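Local coordinates for protein KmHsv2 (Kluyveromyces marxianus, PDB 3VU4) that probably binds phosphoinositides at membranes, as a seven-bladed beta-propeller of the PROPPIN family related to the autophagy protein Atg18, at residues 35-40 / 62-67; 144-149 / 205-210; 263-268 / 295-300. All blocks are in the same frame, centred on the assembly; numbering follows the deposited sequence.

The chain folds into seven antiparallel sheets of four strands each, the blades of a beta-propeller, and the three contacts follow one another along it in series. Contact 1 packs the first sheet on the second, through strands 33-37 and 63-66. Contact 2 joins the hairpin turn of the fourth sheet to the corresponding turn of the fifth. Contact 3 lies inside the sixth sheet, pairing strands 263-268 and 296-299. Their centres are about 23 Å (contacts 1 and 2), 24 Å (2 and 3) and 29 Å (1 and 3) apart, and none touches another. They include packing between blades (contacts 1 and 2) and strand pairing within one (contact 3).

Contact 1: 35-40 / 62-67; sequences ILSTLK and SKVRML
Ile-35 and Val-64 meet through branched aliphatic groups, and the flat side-chain group beside them is the guanidinium of Arg-65, on the residue next to Val-64. Val-64 O lies close to the guanidinium plane, 12° out of it, and takes a bond of 2.9 Å from Arg-65 NH1. Seen from the carbonyl, the donor stands above the plane and not on a lone pair. The same NH1 forms a salt bridge with Asp-24, whose OD2 also accepts from Val-64 N, while Arg-65 NE bonds to Leu-106 O.

The apolar contact rests on Ile-35. With CG1 anti to the backbone N (chi1 -178°), the longer branch is carried to Val-64, where Ile-35 CD1 comes within 3.3 Å of Val-64 CG2; the two side chains cross at a slant. Ile-35 CG2 reaches Val-64 CG1 at 4.0 Å. That methyl of Val-64 also meets Ser-37 CB at 3.9 Å, so the valine is wedged between Ile-35 and Ser-37. Met-66 brings its sulfur to Ile-35, Met-66 SD lying 4.1 Å from Ile-35 CB. Cutting Ile-35 back to an alanine removes CG1, CD1 and CG2, which would probably open a gap beside both methyls of Val-64.

Strands 35-37 and 63-66 run antiparallel at 161°, but their axes stay 6.6 Å apart and they share no backbone bond. This is sheet-on-sheet packing between consecutive propeller blades, with Phe-42, Ile-44 and Val-73 also touching Ile-35. Chemically, the joint is a buried hydrocarbon seam with polar partners supplied by strand 24-27 and the residue before it: Ser-37 OG bonds to Thr-23 OG1, and Asp-24 ties the first blade to the second.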
ATOM      1  N   ILE A  35       2.544  12.095  -1.662  1.00 40.54           N
ATOM      2  CA  ILE A  35       1.828  13.269  -2.125  1.00 40.07           C
ATOM      3  C   ILE A  35       0.661  13.422  -1.180  1.00 41.32           C
ATOM      4  O   ILE A  35       0.065  12.436  -0.734  1.00 39.43           O
ATOM      5  CB  ILE A  35       1.325  13.152  -3.581  1.00 39.81           C
ATOM      6  CG1 ILE A  35       0.625  14.458  -3.968  1.00 39.54           C
ATOM      7  CG2 ILE A  35       0.366  11.993  -3.738  1.00 36.28           C
ATOM      8  CD1 ILE A  35       0.640  14.740  -5.455  1.00 42.28           C
ATOM      9  N   LEU A  36       0.333  14.665  -0.867  1.00 43.51           N
ATOM     10  CA  LEU A  36      -0.733  14.917   0.077  1.00 46.26           C
ATOM     11  C   LEU A  36      -1.555  16.147  -0.300  1.00 47.22           C
ATOM     12  O   LEU A  36      -1.043  17.087  -0.904  1.00 46.47           O
ATOM     13  CB  LEU A  36      -0.082  15.018   1.463  1.00 45.30           C
ATOM     14  CG  LEU A  36      -0.348  16.010   2.581  1.00 48.25           C
ATOM     15  CD1 LEU A  36       0.590  15.634   3.730  1.00 46.44           C
ATOM     16  CD2 LEU A  36      -0.076  17.438   2.131  1.00 47.94           C
ATOM     17  N   SER A  37      -2.841  16.117   0.030  1.00 48.39           N
ATOM     18  CA  SER A  37      -3.728  17.225  -0.284  1.00 49.54           C
ATOM     19  C   SER A  37      -4.434  17.793   0.946  1.00 52.08           C
ATOM     20  O   SER A  37      -4.703  17.077   1.922  1.00 51.83           O
ATOM     21  CB  SER A  37      -4.780  16.784  -1.307  1.00 48.67           C
ATOM     22  OG  SER A  37      -5.738  15.925  -0.719  1.00 45.78           O
ATOM     23  N   THR A  38      -4.732  19.090   0.884  1.00 53.29           N
ATOM     24  CA  THR A  38      -5.424  19.793   1.956  1.00 54.95           C
ATOM     25  C   THR A  38      -6.579  20.541   1.317  1.00 56.35           C
ATOM     26  O   THR A  38      -6.878  20.347   0.136  1.00 57.88           O
ATOM     27  CB  THR A  38      -4.522  20.827   2.636  1.00 55.69           C
ATOM     28  OG1 THR A  38      -4.198  21.861   1.698  1.00 57.98           O
ATOM     29  CG2 THR A  38      -3.239  20.181   3.129  1.00 55.94           C
ATOM     30  N   LEU A  39      -7.227  21.401   2.093  1.00 57.46           N
ATOM     31  CA  LEU A  39      -8.346  22.181   1.583  1.00 58.47           C
ATOM     32  C   LEU A  39      -7.832  23.278   0.653  1.00 58.88           C
ATOM     33  O   LEU A  39      -8.559  23.776  -0.209  1.00 57.81           O
ATOM     34  CB  LEU A  39      -9.106  22.821   2.745  1.00 56.14           C
ATOM     35  CG  LEU A  39      -9.704  21.851   3.766  1.00 58.09           C
ATOM     36  CD1 LEU A  39     -10.496  22.635   4.825  1.00 55.09           C
ATOM     37  CD2 LEU A  39     -10.609  20.847   3.053  1.00 55.47           C
ATOM     38  N   LYS A  40      -6.558  23.615   0.822  1.00 59.26           N
ATOM     39  CA  LYS A  40      -5.933  24.682   0.061  1.00 60.43           C
ATOM     40  C   LYS A  40      -4.868  24.297  -0.963  1.00 60.79           C
ATOM     41  O   LYS A  40      -4.531  25.115  -1.821  1.00 62.29           O
ATOM     42  CB  LYS A  40      -5.343  25.698   1.044  1.00 61.21           C
ATOM     43  CG  LYS A  40      -6.376  26.323   1.988  1.00 62.34           C
ATOM     44  CD  LYS A  40      -5.731  26.911   3.243  1.00 63.69           C
ATOM     45  CE  LYS A  40      -4.653  27.929   2.903  1.00 65.30           C
ATOM     46  NZ  LYS A  40      -4.019  28.472   4.134  1.00 67.48           N
ATOM     47  N   SER A  62      -9.888  16.305  -3.419  1.00 49.28           N
ATOM     48  CA  SER A  62     -10.538  15.191  -2.756  1.00 48.25           C
ATOM     49  C   SER A  62      -9.684  13.914  -2.780  1.00 48.49           C
ATOM     50  O   SER A  62      -9.779  13.060  -1.884  1.00 46.14           O
ATOM     51  CB  SER A  62     -11.878  14.948  -3.445  1.00 48.03           C
ATOM     52  OG  SER A  62     -12.322  13.623  -3.261  1.00 55.77           O
ATOM     53  N   LYS A  63      -8.855  13.799  -3.814  1.00 46.56           N
ATOM     54  CA  LYS A  63      -7.997  12.644  -3.998  1.00 46.17           C
ATOM     55  C   LYS A  63      -6.771  13.072  -4.803  1.00 46.54           C
ATOM     56  O   LYS A  63      -6.871  13.895  -5.714  1.00 47.01           O
ATOM     57  CB  LYS A  63      -8.786  11.554  -4.724  1.00 46.06           C
ATOM     58  CG  LYS A  63      -8.024  10.274  -5.011  1.00 44.73           C
ATOM     59  CD  LYS A  63      -9.005   9.138  -5.105  1.00 44.50           C
ATOM     60  CE  LYS A  63      -9.681   8.960  -3.757  1.00 44.05           C
ATOM     61  NZ  LYS A  63     -10.868   8.082  -3.816  1.00 45.15           N
ATOM     62  N   VAL A  64      -5.613  12.516  -4.474  1.00 45.55           N
ATOM     63  CA  VAL A  64      -4.400  12.899  -5.171  1.00 46.35           C
ATOM     64  C   VAL A  64      -3.417  11.726  -5.356  1.00 46.87           C
ATOM     65  O   VAL A  64      -3.216  10.915  -4.452  1.00 46.48           O
ATOM     66  CB  VAL A  64      -3.728  14.083  -4.413  1.00 47.50           C
ATOM     67  CG1 VAL A  64      -3.232  13.624  -3.040  1.00 47.17           C
ATOM     68  CG2 VAL A  64      -2.609  14.672  -5.238  1.00 48.78           C
ATOM     69  N   ARG A  65      -2.823  11.642  -6.545  1.00 47.11           N
ATOM     70  CA  ARG A  65      -1.870  10.579  -6.884  1.00 46.60           C
ATOM     71  C   ARG A  65      -0.697  11.150  -7.669  1.00 48.16           C
ATOM     72  O   ARG A  65      -0.807  12.223  -8.272  1.00 48.84           O
ATOM     73  CB  ARG A  65      -2.544   9.516  -7.757  1.00 44.06           C
ATOM     74  CG  ARG A  65      -3.728   8.816  -7.126  1.00 40.73           C
ATOM     75  CD  ARG A  65      -3.286   7.798  -6.105  1.00 38.38           C
ATOM     76  NE  ARG A  65      -4.430   7.080  -5.563  1.00 38.26           N
ATOM     77  CZ  ARG A  65      -5.141   7.489  -4.521  1.00 37.14           C
ATOM     78  NH1 ARG A  65      -4.814   8.614  -3.894  1.00 35.89           N
ATOM     79  NH2 ARG A  65      -6.198   6.788  -4.125  1.00 35.28           N
ATOM     80  N   MET A  66       0.429  10.447  -7.664  1.00 48.50           N
ATOM     81  CA  MET A  66       1.569  10.911  -8.439  1.00 50.28           C
ATOM     82  C   MET A  66       2.173   9.764  -9.248  1.00 51.31           C
ATOM     83  O   MET A  66       1.989   8.589  -8.917  1.00 50.81           O
ATOM     84  CB  MET A  66       2.614  11.577  -7.535  1.00 50.43           C
ATOM     85  CG  MET A  66       3.485  10.665  -6.709  1.00 50.94           C
ATOM     86  SD  MET A  66       4.529  11.655  -5.588  1.00 53.23           S
ATOM     87  CE  MET A  66       5.844  12.194  -6.706  1.00 50.90           C
ATOM     88  N   LEU A  67       2.862  10.104 -10.334  1.00 52.74           N
ATOM     89  CA  LEU A  67       3.478   9.095 -11.188  1.00 53.71           C
ATOM     90  C   LEU A  67       4.990   9.103 -11.039  1.00 53.95           C
ATOM     91  O   LEU A  67       5.665   9.985 -11.560  1.00 53.84           O
ATOM     92  CB  LEU A  67       3.116   9.336 -12.654  1.00 53.89           C
ATOM     93  CG  LEU A  67       3.789   8.369 -13.637  1.00 54.42           C
ATOM     94  CD1 LEU A  67       3.287   6.946 -13.397  1.00 52.58           C
ATOM     95  CD2 LEU A  67       3.492   8.802 -15.061  1.00 53.90           C
TER

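Contact 2: 144-149 / 205-210; sequences EFSNGL and RKSDMV. With SO4 (sulfate ion), chain J.
Hydrogen bonding between Ser-207 and Ser-146 is the polar tie: Ser-207 OG donates to Ser-146 O over 3.0 Å. The donor stands 62° out of the carbonyl plane. Leu-149 N reaches the same oxygen from the opposite face, also at 3.0 Å, so Ser-146 O is held between two donors. Ser-207 sets its hydroxyl beside its own backbone N, anti to the carbonyl carbon (chi1 -76°), which turns OG to the hairpin.

By van der Waals contact, Leu-149 CD2 packs against the backbone and CB of Ser-207, whose O is bonded to Thr-225 OG1. The side chain of Asn-147 lies over the 205-207 backbone, Asn-147 OD1 being 3.5 Å from Arg-205 O and Asn-147 ND2 4.0 Å from Lys-206 O.

The contact with the bound sulfate, probably from the crystallisation liquor, is a single weak hydrogen bond, Asn-147 N to O4 at 3.4 Å.

Residues 146-149 form a type I' turn, closed by Leu-149 N to Ser-146 O; Asn-147 and Gly-148, both at positive phi, occupy its centre. It links strands 142-146 and 149-154 and sits against the turn between 198-203 and 209-214: neighbouring blades of a beta-propeller, joined at their first hairpins.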
ATOM      1  N   GLU A 144      -6.149  -3.586  -6.593  1.00 46.07           N
ATOM      2  CA  GLU A 144      -4.840  -2.984  -6.488  1.00 46.94           C
ATOM      3  C   GLU A 144      -4.152  -3.153  -7.828  1.00 47.18           C
ATOM      4  O   GLU A 144      -4.356  -4.142  -8.532  1.00 45.81           O
ATOM      5  CB  GLU A 144      -4.003  -3.659  -5.399  1.00 47.28           C
ATOM      6  CG  GLU A 144      -2.945  -2.732  -4.805  1.00 51.35           C
ATOM      7  CD  GLU A 144      -1.649  -3.439  -4.477  1.00 53.90           C
ATOM      8  OE1 GLU A 144      -1.697  -4.620  -4.084  1.00 57.43           O
ATOM      9  OE2 GLU A 144      -0.578  -2.810  -4.598  1.00 55.89           O
ATOM     10  N   PHE A 145      -3.353  -2.165  -8.192  1.00 48.66           N
ATOM     11  CA  PHE A 145      -2.625  -2.229  -9.437  1.00 49.01           C
ATOM     12  C   PHE A 145      -1.202  -1.819  -9.163  1.00 48.90           C
ATOM     13  O   PHE A 145      -0.954  -0.767  -8.583  1.00 48.61           O
ATOM     14  CB  PHE A 145      -3.216  -1.287 -10.476  1.00 49.48           C
ATOM     15  CG  PHE A 145      -2.447  -1.272 -11.755  1.00 49.91           C
ATOM     16  CD1 PHE A 145      -2.456  -2.382 -12.593  1.00 51.27           C
ATOM     17  CD2 PHE A 145      -1.656  -0.180 -12.092  1.00 50.39           C
ATOM     18  CE1 PHE A 145      -1.683  -2.409 -13.756  1.00 51.99           C
ATOM     19  CE2 PHE A 145      -0.879  -0.194 -13.251  1.00 52.47           C
ATOM     20  CZ  PHE A 145      -0.893  -1.314 -14.084  1.00 51.51           C
ATOM     21  N   SER A 146      -0.261  -2.655  -9.574  1.00 49.56           N
ATOM     22  CA  SER A 146       1.140  -2.336  -9.364  1.00 50.62           C
ATOM     23  C   SER A 146       2.012  -3.167 -10.270  1.00 50.35           C
ATOM     24  O   SER A 146       1.747  -4.352 -10.483  1.00 48.95           O
ATOM     25  CB  SER A 146       1.543  -2.591  -7.907  1.00 51.72           C
ATOM     26  OG  SER A 146       2.937  -2.402  -7.724  1.00 49.89           O
ATOM     27  N   ASN A 147       3.041  -2.529 -10.817  1.00 51.38           N
ATOM     28  CA  ASN A 147       3.989  -3.219 -11.672  1.00 51.43           C
ATOM     29  C   ASN A 147       3.291  -4.025 -12.779  1.00 50.40           C
ATOM     30  O   ASN A 147       3.541  -5.219 -12.936  1.00 48.53           O
ATOM     31  CB  ASN A 147       4.811  -4.148 -10.792  1.00 54.48           C
ATOM     32  CG  ASN A 147       6.172  -4.405 -11.340  1.00 57.69           C
ATOM     33  OD1 ASN A 147       7.158  -3.892 -10.821  1.00 60.27           O
ATOM     34  ND2 ASN A 147       6.246  -5.200 -12.401  1.00 60.35           N
ATOM     35  N   GLY A 148       2.399  -3.376 -13.522  1.00 49.64           N
ATOM     36  CA  GLY A 148       1.691  -4.046 -14.601  1.00 49.04           C
ATOM     37  C   GLY A 148       0.706  -5.156 -14.249  1.00 50.40           C
ATOM     38  O   GLY A 148       0.172  -5.813 -15.148  1.00 52.03           O
ATOM     39  N   LEU A 149       0.438  -5.370 -12.965  1.00 48.43           N
ATOM     40  CA  LEU A 149      -0.485  -6.424 -12.566  1.00 46.51           C
ATOM     41  C   LEU A 149      -1.737  -5.862 -11.877  1.00 45.79           C
ATOM     42  O   LEU A 149      -1.642  -5.008 -10.996  1.00 45.64           O
ATOM     43  CB  LEU A 149       0.245  -7.392 -11.636  1.00 46.97           C
ATOM     44  CG  LEU A 149      -0.206  -8.848 -11.586  1.00 48.96           C
ATOM     45  CD1 LEU A 149      -0.099  -9.459 -12.970  1.00 48.86           C
ATOM     46  CD2 LEU A 149       0.671  -9.618 -10.600  1.00 47.60           C
ATOM     47  N   ARG A 205       6.814  -5.714  -4.067  1.00 41.89           N
ATOM     48  CA  ARG A 205       7.582  -4.931  -5.034  1.00 44.49           C
ATOM     49  C   ARG A 205       7.622  -5.491  -6.452  1.00 46.74           C
ATOM     50  O   ARG A 205       7.329  -4.782  -7.415  1.00 46.67           O
ATOM     51  CB  ARG A 205       9.010  -4.771  -4.532  1.00 48.17           C
ATOM     52  CG  ARG A 205       9.375  -3.393  -4.060  1.00 52.45           C
ATOM     53  CD  ARG A 205      10.233  -2.663  -5.077  1.00 56.90           C
ATOM     54  NE  ARG A 205      11.102  -1.675  -4.433  1.00 62.54           N
ATOM     55  CZ  ARG A 205      10.676  -0.712  -3.614  1.00 65.18           C
ATOM     56  NH1 ARG A 205       9.382  -0.598  -3.330  1.00 66.15           N
ATOM     57  NH2 ARG A 205      11.547   0.136  -3.069  1.00 66.08           N
ATOM     58  N   LYS A 206       8.002  -6.758  -6.578  1.00 48.47           N
ATOM     59  CA  LYS A 206       8.102  -7.409  -7.875  1.00 51.05           C
ATOM     60  C   LYS A 206       6.759  -7.823  -8.473  1.00 51.67           C
ATOM     61  O   LYS A 206       6.670  -8.085  -9.672  1.00 53.69           O
ATOM     62  CB  LYS A 206       8.996  -8.639  -7.764  1.00 53.67           C
ATOM     63  CG  LYS A 206      10.403  -8.338  -7.303  1.00 57.80           C
ATOM     64  CD  LYS A 206      11.167  -9.617  -6.998  1.00 59.08           C
ATOM     65  CE  LYS A 206      12.557  -9.304  -6.464  1.00 61.81           C
ATOM     66  NZ  LYS A 206      13.222 -10.517  -5.905  1.00 63.55           N
ATOM     67  N   SER A 207       5.726  -7.890  -7.641  1.00 49.97           N
ATOM     68  CA  SER A 207       4.389  -8.285  -8.079  1.00 49.16           C
ATOM     69  C   SER A 207       4.266  -9.786  -8.292  1.00 47.81           C
ATOM     70  O   SER A 207       3.318 -10.245  -8.922  1.00 48.31           O
ATOM     71  CB  SER A 207       3.989  -7.562  -9.369  1.00 49.57           C
ATOM     72  OG  SER A 207       3.630  -6.218  -9.114  1.00 53.76           O
ATOM     73  N   ASP A 208       5.221 -10.546  -7.774  1.00 46.01           N
ATOM     74  CA  ASP A 208       5.178 -11.992  -7.917  1.00 44.78           C
ATOM     75  C   ASP A 208       4.387 -12.626  -6.779  1.00 43.64           C
ATOM     76  O   ASP A 208       4.101 -13.821  -6.803  1.00 44.13           O
ATOM     77  CB  ASP A 208       6.594 -12.572  -7.976  1.00 47.11           C
ATOM     78  CG  ASP A 208       7.446 -12.153  -6.805  1.00 51.80           C
ATOM     79  OD1 ASP A 208       7.927 -13.038  -6.072  1.00 55.67           O
ATOM     80  OD2 ASP A 208       7.646 -10.938  -6.615  1.00 57.31           O
ATOM     81  N   MET A 209       4.029 -11.825  -5.781  1.00 41.84           N
ATOM     82  CA  MET A 209       3.228 -12.322  -4.662  1.00 40.36           C
ATOM     83  C   MET A 209       2.169 -11.299  -4.271  1.00 38.26           C
ATOM     84  O   MET A 209       2.335 -10.097  -4.492  1.00 39.46           O
ATOM     85  CB  MET A 209       4.108 -12.634  -3.445  1.00 41.70           C
ATOM     86  CG  MET A 209       5.024 -13.837  -3.626  1.00 46.24           C
ATOM     87  SD  MET A 209       5.868 -14.313  -2.096  1.00 50.22           S
ATOM     88  CE  MET A 209       7.002 -12.856  -1.821  1.00 54.08           C
ATOM     89  N   VAL A 210       1.070 -11.774  -3.706  1.00 34.95           N
ATOM     90  CA  VAL A 210       0.016 -10.869  -3.272  1.00 34.03           C
ATOM     91  C   VAL A 210      -0.465 -11.298  -1.890  1.00 33.98           C
ATOM     92  O   VAL A 210      -0.750 -12.471  -1.671  1.00 34.55           O
ATOM     93  CB  VAL A 210      -1.168 -10.855  -4.258  1.00 32.32           C
ATOM     94  CG1 VAL A 210      -1.769 -12.251  -4.391  1.00 30.65           C
ATOM     95  CG2 VAL A 210      -2.204  -9.854  -3.793  1.00 32.29           C
TER
HETATM   96  S   SO4 J 408       4.449   0.715 -11.662  0.50 68.49           S
HETATM   97  O1  SO4 J 408       4.223   0.087 -12.979  0.50 68.04           O
HETATM   98  O2  SO4 J 408       5.396  -0.096 -10.873  0.50 67.03           O
HETATM   99  O3  SO4 J 408       5.003   2.056 -11.866  0.50 67.09           O
HETATM  100  O4  SO4 J 408       3.166   0.832 -10.942  0.50 67.56           O

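Contact 3: 263-268 / 295-300; sequences TLHVFE and LCNFKL
Val-266 O receives the shortest sound bond of the contact: Leu-295 N donates over 2.6 Å at 168°, lying nearly on the line of the C=O bond. Ser-294 OG adds a weak bond to the same oxygen. Further along, Leu-264 and Phe-298 form a hydrogen-bonded antiparallel pair, with Leu-264 N to Phe-298 O at 2.7 Å and Phe-298 N to Leu-264 O at 2.8 Å, each donor in the carbonyl plane. Between these, Val-266 N to Cys-296 O is long and weak at 3.4 Å.

Side chains of the paired residues also touch. Val-266 CB rests 4.0 Å from Cys-296 SG, and Leu-264 CB lies 4.3 Å from both Phe-298 CB and Leu-300 CD1. Beyond the pairing, Leu-295 CD2 lies against Glu-268 CB at 3.8 Å, while the carboxylate of Glu-268 bonds to Gln-290.

The residues between the two strands form a long excursion that, as in other PROPPINs, is probably the membrane-facing loop of this blade. Strand 296-299 is an edge strand of the sixth sheet; strand 254-259 flanks 263-268 on its other side, and Ile-345 of strand 342-352, from the seventh sheet, packs on Val-266, Cys-296 and Phe-298.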
ATOM      1  N   THR A 263      -1.330  -1.039  16.630  1.00 38.09           N
ATOM      2  CA  THR A 263      -0.230  -1.929  16.927  1.00 39.09           C
ATOM      3  C   THR A 263       0.404  -2.353  15.604  1.00 39.06           C
ATOM      4  O   THR A 263      -0.288  -2.746  14.667  1.00 40.24           O
ATOM      5  CB  THR A 263      -0.716  -3.150  17.672  1.00 39.56           C
ATOM      6  OG1 THR A 263      -1.287  -2.736  18.916  1.00 44.75           O
ATOM      7  CG2 THR A 263       0.431  -4.084  17.944  1.00 41.60           C
ATOM      8  N   LEU A 264       1.723  -2.243  15.528  1.00 38.54           N
ATOM      9  CA  LEU A 264       2.452  -2.608  14.325  1.00 37.83           C
ATOM     10  C   LEU A 264       2.954  -4.044  14.480  1.00 37.01           C
ATOM     11  O   LEU A 264       3.534  -4.393  15.507  1.00 35.13           O
ATOM     12  CB  LEU A 264       3.615  -1.632  14.124  1.00 38.27           C
ATOM     13  CG  LEU A 264       4.513  -1.797  12.900  1.00 42.12           C
ATOM     14  CD1 LEU A 264       3.669  -1.737  11.635  1.00 42.52           C
ATOM     15  CD2 LEU A 264       5.590  -0.705  12.899  1.00 39.79           C
ATOM     16  N   HIS A 265       2.699  -4.868  13.465  1.00 36.10           N
ATOM     17  CA  HIS A 265       3.104  -6.276  13.460  1.00 36.72           C
ATOM     18  C   HIS A 265       3.926  -6.573  12.208  1.00 37.00           C
ATOM     19  O   HIS A 265       3.687  -6.002  11.140  1.00 36.15           O
ATOM     20  CB  HIS A 265       1.880  -7.199  13.441  1.00 38.30           C
ATOM     21  CG  HIS A 265       0.864  -6.898  14.500  1.00 43.82           C
ATOM     22  ND1 HIS A 265       0.943  -7.406  15.779  1.00 43.03           N
ATOM     23  CD2 HIS A 265      -0.264  -6.145  14.462  1.00 43.09           C
ATOM     24  CE1 HIS A 265      -0.089  -6.980  16.483  1.00 44.21           C
ATOM     25  NE2 HIS A 265      -0.837  -6.214  15.707  1.00 45.53           N
ATOM     26  N   VAL A 266       4.889  -7.475  12.334  1.00 35.10           N
ATOM     27  CA  VAL A 266       5.709  -7.847  11.197  1.00 33.92           C
ATOM     28  C   VAL A 266       5.668  -9.354  11.037  1.00 34.59           C
ATOM     29  O   VAL A 266       5.879 -10.089  12.000  1.00 35.00           O
ATOM     30  CB  VAL A 266       7.168  -7.410  11.384  1.00 33.57           C
ATOM     31  CG1 VAL A 266       8.025  -7.980  10.261  1.00 29.60           C
ATOM     32  CG2 VAL A 266       7.253  -5.886  11.408  1.00 29.87           C
ATOM     33  N   PHE A 267       5.365  -9.806   9.823  1.00 34.42           N
ATOM     34  CA  PHE A 267       5.315 -11.233   9.513  1.00 35.20           C
ATOM     35  C   PHE A 267       6.463 -11.530   8.554  1.00 36.43           C
ATOM     36  O   PHE A 267       6.841 -10.685   7.730  1.00 37.58           O
ATOM     37  CB  PHE A 267       3.971 -11.596   8.878  1.00 31.88           C
ATOM     38  CG  PHE A 267       2.809 -11.403   9.796  1.00 31.25           C
ATOM     39  CD1 PHE A 267       2.456 -12.388  10.701  1.00 31.80           C
ATOM     40  CD2 PHE A 267       2.082 -10.214   9.780  1.00 31.40           C
ATOM     41  CE1 PHE A 267       1.386 -12.197  11.588  1.00 32.88           C
ATOM     42  CE2 PHE A 267       1.023 -10.015  10.653  1.00 30.34           C
ATOM     43  CZ  PHE A 267       0.672 -11.006  11.559  1.00 30.18           C
ATOM     44  N   GLU A 268       7.019 -12.728   8.653  1.00 36.40           N
ATOM     45  CA  GLU A 268       8.148 -13.088   7.808  1.00 37.39           C
ATOM     46  C   GLU A 268       7.816 -14.068   6.688  1.00 37.03           C
ATOM     47  O   GLU A 268       7.398 -15.196   6.955  1.00 36.96           O
ATOM     48  CB  GLU A 268       9.263 -13.654   8.697  1.00 38.01           C
ATOM     49  CG  GLU A 268      10.450 -14.263   7.952  1.00 41.42           C
ATOM     50  CD  GLU A 268      11.508 -14.793   8.907  1.00 43.08           C
ATOM     51  OE1 GLU A 268      12.323 -13.988   9.406  1.00 44.78           O
ATOM     52  OE2 GLU A 268      11.510 -16.015   9.177  1.00 44.17           O
ATOM     53  N   LEU A 295       6.406 -11.591  14.099  1.00 39.23           N
ATOM     54  CA  LEU A 295       7.772 -11.623  14.617  1.00 41.46           C
ATOM     55  C   LEU A 295       7.894 -10.694  15.817  1.00 42.71           C
ATOM     56  O   LEU A 295       8.605 -10.982  16.773  1.00 42.55           O
ATOM     57  CB  LEU A 295       8.752 -11.161  13.543  1.00 41.70           C
ATOM     58  CG  LEU A 295       9.677 -12.217  12.953  1.00 44.71           C
ATOM     59  CD1 LEU A 295       8.900 -13.487  12.642  1.00 44.55           C
ATOM     60  CD2 LEU A 295      10.342 -11.637  11.705  1.00 45.93           C
ATOM     61  N   CYS A 296       7.195  -9.569  15.747  1.00 44.70           N
ATOM     62  CA  CYS A 296       7.219  -8.582  16.812  1.00 45.85           C
ATOM     63  C   CYS A 296       5.968  -7.728  16.751  1.00 46.01           C
ATOM     64  O   CYS A 296       5.415  -7.505  15.676  1.00 46.10           O
ATOM     65  CB  CYS A 296       8.467  -7.703  16.684  1.00 47.11           C
ATOM     66  SG  CYS A 296       8.764  -7.055  15.021  1.00 51.94           S
ATOM     67  N   ASN A 297       5.528  -7.255  17.913  1.00 46.86           N
ATOM     68  CA  ASN A 297       4.332  -6.431  18.018  1.00 46.85           C
ATOM     69  C   ASN A 297       4.663  -5.145  18.748  1.00 46.23           C
ATOM     70  O   ASN A 297       4.892  -5.144  19.955  1.00 48.92           O
ATOM     71  CB  ASN A 297       3.250  -7.195  18.773  1.00 49.19           C
ATOM     72  CG  ASN A 297       3.033  -8.592  18.214  1.00 54.20           C
ATOM     73  OD1 ASN A 297       2.792  -8.763  17.015  1.00 55.55           O
ATOM     74  ND2 ASN A 297       3.120  -9.601  19.079  1.00 54.83           N
ATOM     75  N   PHE A 298       4.666  -4.046  18.012  1.00 43.53           N
ATOM     76  CA  PHE A 298       4.995  -2.749  18.576  1.00 41.09           C
ATOM     77  C   PHE A 298       3.754  -1.872  18.737  1.00 40.06           C
ATOM     78  O   PHE A 298       2.973  -1.711  17.810  1.00 38.72           O
ATOM     79  CB  PHE A 298       5.998  -2.070  17.651  1.00 40.23           C
ATOM     80  CG  PHE A 298       6.529  -0.774  18.166  1.00 39.62           C
ATOM     81  CD1 PHE A 298       7.671  -0.742  18.958  1.00 37.38           C
ATOM     82  CD2 PHE A 298       5.921   0.429  17.812  1.00 37.76           C
ATOM     83  CE1 PHE A 298       8.199   0.467  19.378  1.00 38.17           C
ATOM     84  CE2 PHE A 298       6.444   1.648  18.230  1.00 34.90           C
ATOM     85  CZ  PHE A 298       7.580   1.671  19.009  1.00 36.57           C
ATOM     86  N   LYS A 299       3.577  -1.304  19.922  1.00 41.30           N
ATOM     87  CA  LYS A 299       2.432  -0.433  20.169  1.00 42.64           C
ATOM     88  C   LYS A 299       2.770   1.008  19.810  1.00 40.52           C
ATOM     89  O   LYS A 299       3.676   1.619  20.378  1.00 36.89           O
ATOM     90  CB  LYS A 299       1.981  -0.545  21.629  1.00 46.59           C
ATOM     91  CG  LYS A 299       1.481  -1.950  21.975  1.00 53.60           C
ATOM     92  CD  LYS A 299       0.825  -2.026  23.348  1.00 58.26           C
ATOM     93  CE  LYS A 299       0.282  -3.431  23.616  1.00 60.88           C
ATOM     94  NZ  LYS A 299      -0.371  -3.559  24.958  1.00 62.76           N
ATOM     95  N   LEU A 300       2.035   1.533  18.838  1.00 39.50           N
ATOM     96  CA  LEU A 300       2.249   2.886  18.357  1.00 39.62           C
ATOM     97  C   LEU A 300       1.701   3.929  19.323  1.00 40.24           C
ATOM     98  O   LEU A 300       0.723   3.691  20.036  1.00 40.31           O
ATOM     99  CB  LEU A 300       1.614   3.040  16.973  1.00 37.18           C
ATOM    100  CG  LEU A 300       2.232   2.086  15.941  1.00 37.11           C
ATOM    101  CD1 LEU A 300       1.311   1.926  14.729  1.00 33.20           C
ATOM    102  CD2 LEU A 300       3.624   2.601  15.550  1.00 32.83           C
TER